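Long-range contact in TssK (Serratia sp. FS14, PDB 5Y0E), which probably serves as a baseplate component of the bacterial type VI secretion system: residues 329-340 with 418-427. Sequence-based numbering, arbitrary orientation.
Sequences LNVATVQDTKMM and MEKSSAFALH
M340 reaches F424 from the opposite direction, and its sulfur approaches the phenyl ring obliquely, with SD 3.5 Å from F424 CZ, a Met-aromatic contact. A bend at chi2 (-106°) brings the polarisable sulfur to the ring; the placement of the methyl over one ring face is doubtful, because CE is modelled too close to M418 CE. V334, crossing the phenylalanine at about a right angle, brings CG1 to 3.6 Å from F424 CE1, while its CG2 lies beside S422 O. At the ring edge, near its plane, sits A332 O. F424 lies in an antiparallel ladder between strands 329-333 and 423-427, neighbours in an eight-stranded sheet, and F345 and F439 add further aromatic packing around its ring. N330 and L426 form one hydrogen-bonded pair, A332 and F424 the next; A332 O accepts from F424 N at 2.8 Å. A332 lies on the same face of the sheet as F424, and its small methyl packs against the start of the bulky side chain, CB to CB 4.2 Å. On the other face V331 sets CG1 4.1 Å from A423 CB. There too L329, its CG anti to the backbone N (chi1 177°), extends CD1 toward H427 CB.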
loop_
_atom_site.group_PDB
_atom_site.type_symbol
_atom_site.label_atom_id
_atom_site.label_comp_id
_atom_site.label_asym_id
_atom_site.label_seq_id
_atom_site.Cartn_x
_atom_site.Cartn_y
_atom_site.Cartn_z
ATOM N N LEU A 329 6.138 26.922 19.524
ATOM C CA LEU A 329 7.404 26.219 19.431
ATOM C C LEU A 329 7.381 25.276 18.238
ATOM O O LEU A 329 6.418 24.523 18.055
ATOM C CB LEU A 329 7.692 25.438 20.710
ATOM C CG LEU A 329 8.985 24.639 20.621
ATOM C CD1 LEU A 329 10.149 25.585 20.600
ATOM C CD2 LEU A 329 9.106 23.681 21.778
ATOM N N ASN A 330 8.438 25.328 17.428
ATOM C CA ASN A 330 8.657 24.380 16.346
ATOM C C ASN A 330 10.067 23.830 16.445
ATOM O O ASN A 330 10.957 24.434 17.047
ATOM C CB ASN A 330 8.464 25.009 14.963
ATOM C CG ASN A 330 7.029 25.360 14.677
ATOM O OD1 ASN A 330 6.281 24.566 14.114
ATOM N ND2 ASN A 330 6.634 26.565 15.060
ATOM N N VAL A 331 10.270 22.678 15.828
ATOM C CA VAL A 331 11.560 22.017 15.849
ATOM C C VAL A 331 11.891 21.590 14.435
ATOM O O VAL A 331 11.104 20.887 13.793
ATOM C CB VAL A 331 11.572 20.815 16.798
ATOM C CG1 VAL A 331 12.758 19.942 16.510
ATOM C CG2 VAL A 331 11.640 21.304 18.208
ATOM N N ALA A 332 13.040 22.016 13.956
ATOM C CA ALA A 332 13.530 21.666 12.630
ATOM C C ALA A 332 14.723 20.750 12.829
ATOM O O ALA A 332 15.841 21.215 13.058
ATOM C CB ALA A 332 13.911 22.911 11.836
ATOM N N THR A 333 14.546 19.461 12.678
ATOM C CA THR A 333 15.690 18.608 12.824
ATOM C C THR A 333 16.523 18.779 11.594
ATOM O O THR A 333 16.007 18.872 10.520
ATOM C CB THR A 333 15.277 17.151 12.945
ATOM O OG1 THR A 333 15.053 16.606 11.645
ATOM C CG2 THR A 333 14.011 17.042 13.745
ATOM N N VAL A 334 17.829 18.769 11.727
ATOM C CA VAL A 334 18.686 18.841 10.566
ATOM C C VAL A 334 19.162 17.438 10.323
ATOM O O VAL A 334 19.380 16.701 11.260
ATOM C CB VAL A 334 19.893 19.685 10.846
ATOM C CG1 VAL A 334 19.448 20.975 11.468
ATOM C CG2 VAL A 334 20.782 18.947 11.809
ATOM N N GLN A 335 19.363 17.054 9.077
ATOM C CA GLN A 335 19.751 15.670 8.806
ATOM C C GLN A 335 21.219 15.354 8.784
ATOM O O GLN A 335 21.599 14.320 8.269
ATOM C CB GLN A 335 19.172 15.217 7.478
ATOM C CG GLN A 335 19.881 15.821 6.293
ATOM C CD GLN A 335 19.381 15.284 4.975
ATOM O OE1 GLN A 335 19.661 14.147 4.611
ATOM N NE2 GLN A 335 18.640 16.114 4.240
ATOM N N ASP A 336 22.035 16.210 9.368
ATOM C CA ASP A 336 23.458 15.995 9.330
ATOM C C ASP A 336 24.156 16.826 10.357
ATOM O O ASP A 336 23.659 17.848 10.772
ATOM C CB ASP A 336 23.956 16.473 7.978
ATOM C CG ASP A 336 25.233 15.847 7.589
ATOM O OD1 ASP A 336 26.125 15.802 8.432
ATOM O OD2 ASP A 336 25.352 15.393 6.446
ATOM N N THR A 337 25.318 16.386 10.787
ATOM C CA THR A 337 26.097 17.189 11.695
ATOM C C THR A 337 26.960 18.148 10.879
ATOM O O THR A 337 27.465 19.133 11.399
ATOM C CB THR A 337 26.997 16.336 12.575
ATOM O OG1 THR A 337 27.774 15.455 11.757
ATOM C CG2 THR A 337 26.156 15.521 13.520
ATOM N N LYS A 338 27.138 17.852 9.597
ATOM C CA LYS A 338 27.913 18.695 8.724
ATOM C C LYS A 338 27.043 19.844 8.293
ATOM O O LYS A 338 27.504 20.966 8.142
ATOM C CB LYS A 338 28.350 17.916 7.486
ATOM C CG LYS A 338 29.340 16.802 7.770
ATOM C CD LYS A 338 29.716 16.052 6.506
ATOM C CE LYS A 338 30.728 14.951 6.797
ATOM N NZ LYS A 338 31.092 14.190 5.574
ATOM N N MET A 339 25.768 19.556 8.146
ATOM C CA MET A 339 24.797 20.530 7.724
ATOM C C MET A 339 24.939 21.918 8.332
ATOM O O MET A 339 24.725 22.923 7.686
ATOM C CB MET A 339 23.431 20.010 8.098
ATOM C CG MET A 339 22.596 19.570 6.932
ATOM S SD MET A 339 21.024 20.404 7.034
ATOM C CE MET A 339 20.663 20.471 5.299
ATOM N N MET A 340 25.297 21.976 9.589
ATOM C CA MET A 340 25.362 23.253 10.256
ATOM C C MET A 340 26.617 24.055 10.016
ATOM O O MET A 340 26.780 25.118 10.577
ATOM C CB MET A 340 25.142 23.070 11.736
ATOM C CG MET A 340 23.825 22.405 12.036
ATOM S SD MET A 340 22.676 23.604 12.667
ATOM C CE MET A 340 21.652 22.609 13.703
ATOM N N MET A 418 24.705 25.305 18.501
ATOM C CA MET A 418 23.924 24.768 17.420
ATOM C C MET A 418 24.732 23.772 16.602
ATOM O O MET A 418 24.282 22.652 16.412
ATOM C CB MET A 418 23.424 25.877 16.507
ATOM C CG MET A 418 22.186 26.605 17.001
ATOM S SD MET A 418 20.675 25.705 16.738
ATOM C CE MET A 418 21.206 24.475 15.574
ATOM N N GLU A 419 25.910 24.189 16.140
ATOM C CA GLU A 419 26.802 23.368 15.309
ATOM C C GLU A 419 26.940 21.938 15.784
ATOM O O GLU A 419 26.982 21.018 15.000
ATOM C CB GLU A 419 28.170 24.017 15.189
ATOM C CG GLU A 419 28.168 25.332 14.436
ATOM C CD GLU A 419 29.389 25.501 13.560
ATOM O OE1 GLU A 419 29.873 26.640 13.413
ATOM O OE2 GLU A 419 29.864 24.490 13.014
ATOM N N LYS A 420 27.040 21.777 17.086
ATOM C CA LYS A 420 27.073 20.474 17.718
ATOM C C LYS A 420 25.689 19.962 18.078
ATOM O O LYS A 420 25.579 18.898 18.688
ATOM C CB LYS A 420 27.950 20.527 18.971
ATOM C CG LYS A 420 29.429 20.789 18.691
ATOM C CD LYS A 420 30.323 19.765 19.376
ATOM C CE LYS A 420 30.649 20.170 20.812
ATOM N NZ LYS A 420 30.833 19.029 21.757
ATOM N N SER A 421 24.634 20.684 17.735
ATOM C CA SER A 421 23.290 20.183 17.967
ATOM C C SER A 421 22.744 19.543 16.701
ATOM O O SER A 421 23.352 19.590 15.632
ATOM C CB SER A 421 22.357 21.290 18.444
ATOM O OG SER A 421 21.188 20.720 19.008
ATOM N N SER A 422 21.576 18.929 16.836
ATOM C CA SER A 422 20.981 18.183 15.739
ATOM C C SER A 422 19.597 18.690 15.365
ATOM O O SER A 422 18.883 18.009 14.618
ATOM C CB SER A 422 20.909 16.698 16.089
ATOM O OG SER A 422 20.094 16.501 17.229
ATOM N N ALA A 423 19.209 19.871 15.829
ATOM C CA ALA A 423 17.891 20.382 15.506
ATOM C C ALA A 423 17.809 21.824 15.946
ATOM O O ALA A 423 18.352 22.189 16.989
ATOM C CB ALA A 423 16.788 19.571 16.191
ATOM N N PHE A 424 17.137 22.634 15.147
ATOM C CA PHE A 424 16.811 23.977 15.570
ATOM C C PHE A 424 15.549 23.950 16.406
ATOM O O PHE A 424 14.629 23.169 16.158
ATOM C CB PHE A 424 16.578 24.895 14.375
ATOM C CG PHE A 424 17.796 25.173 13.547
ATOM C CD1 PHE A 424 18.173 24.314 12.536
ATOM C CD2 PHE A 424 18.524 26.329 13.738
ATOM C CE1 PHE A 424 19.268 24.593 11.757
ATOM C CE2 PHE A 424 19.615 26.606 12.967
ATOM C CZ PHE A 424 19.983 25.743 11.970
ATOM N N ALA A 425 15.499 24.828 17.390
ATOM C CA ALA A 425 14.271 25.093 18.112
ATOM C C ALA A 425 13.883 26.540 17.870
ATOM O O ALA A 425 14.726 27.435 17.958
ATOM C CB ALA A 425 14.425 24.816 19.604
ATOM N N LEU A 426 12.617 26.760 17.548
ATOM C CA LEU A 426 12.105 28.092 17.281
ATOM C C LEU A 426 10.862 28.305 18.120
ATOM O O LEU A 426 9.935 27.493 18.076
ATOM C CB LEU A 426 11.762 28.295 15.803
ATOM C CG LEU A 426 12.821 28.024 14.735
ATOM C CD1 LEU A 426 12.857 26.568 14.332
ATOM C CD2 LEU A 426 12.565 28.904 13.529
ATOM N N HIS A 427 10.836 29.414 18.850
ATOM C CA HIS A 427 9.710 29.805 19.684
ATOM C C HIS A 427 9.378 31.230 19.332
ATOM O O HIS A 427 10.259 32.050 19.217
ATOM C CB HIS A 427 10.076 29.738 21.149
ATOM C CG HIS A 427 8.990 30.201 22.061
ATOM N ND1 HIS A 427 8.792 31.525 22.366
ATOM C CD2 HIS A 427 8.049 29.514 22.744
ATOM C CE1 HIS A 427 7.773 31.636 23.196
ATOM N NE2 HIS A 427 7.306 30.428 23.443
#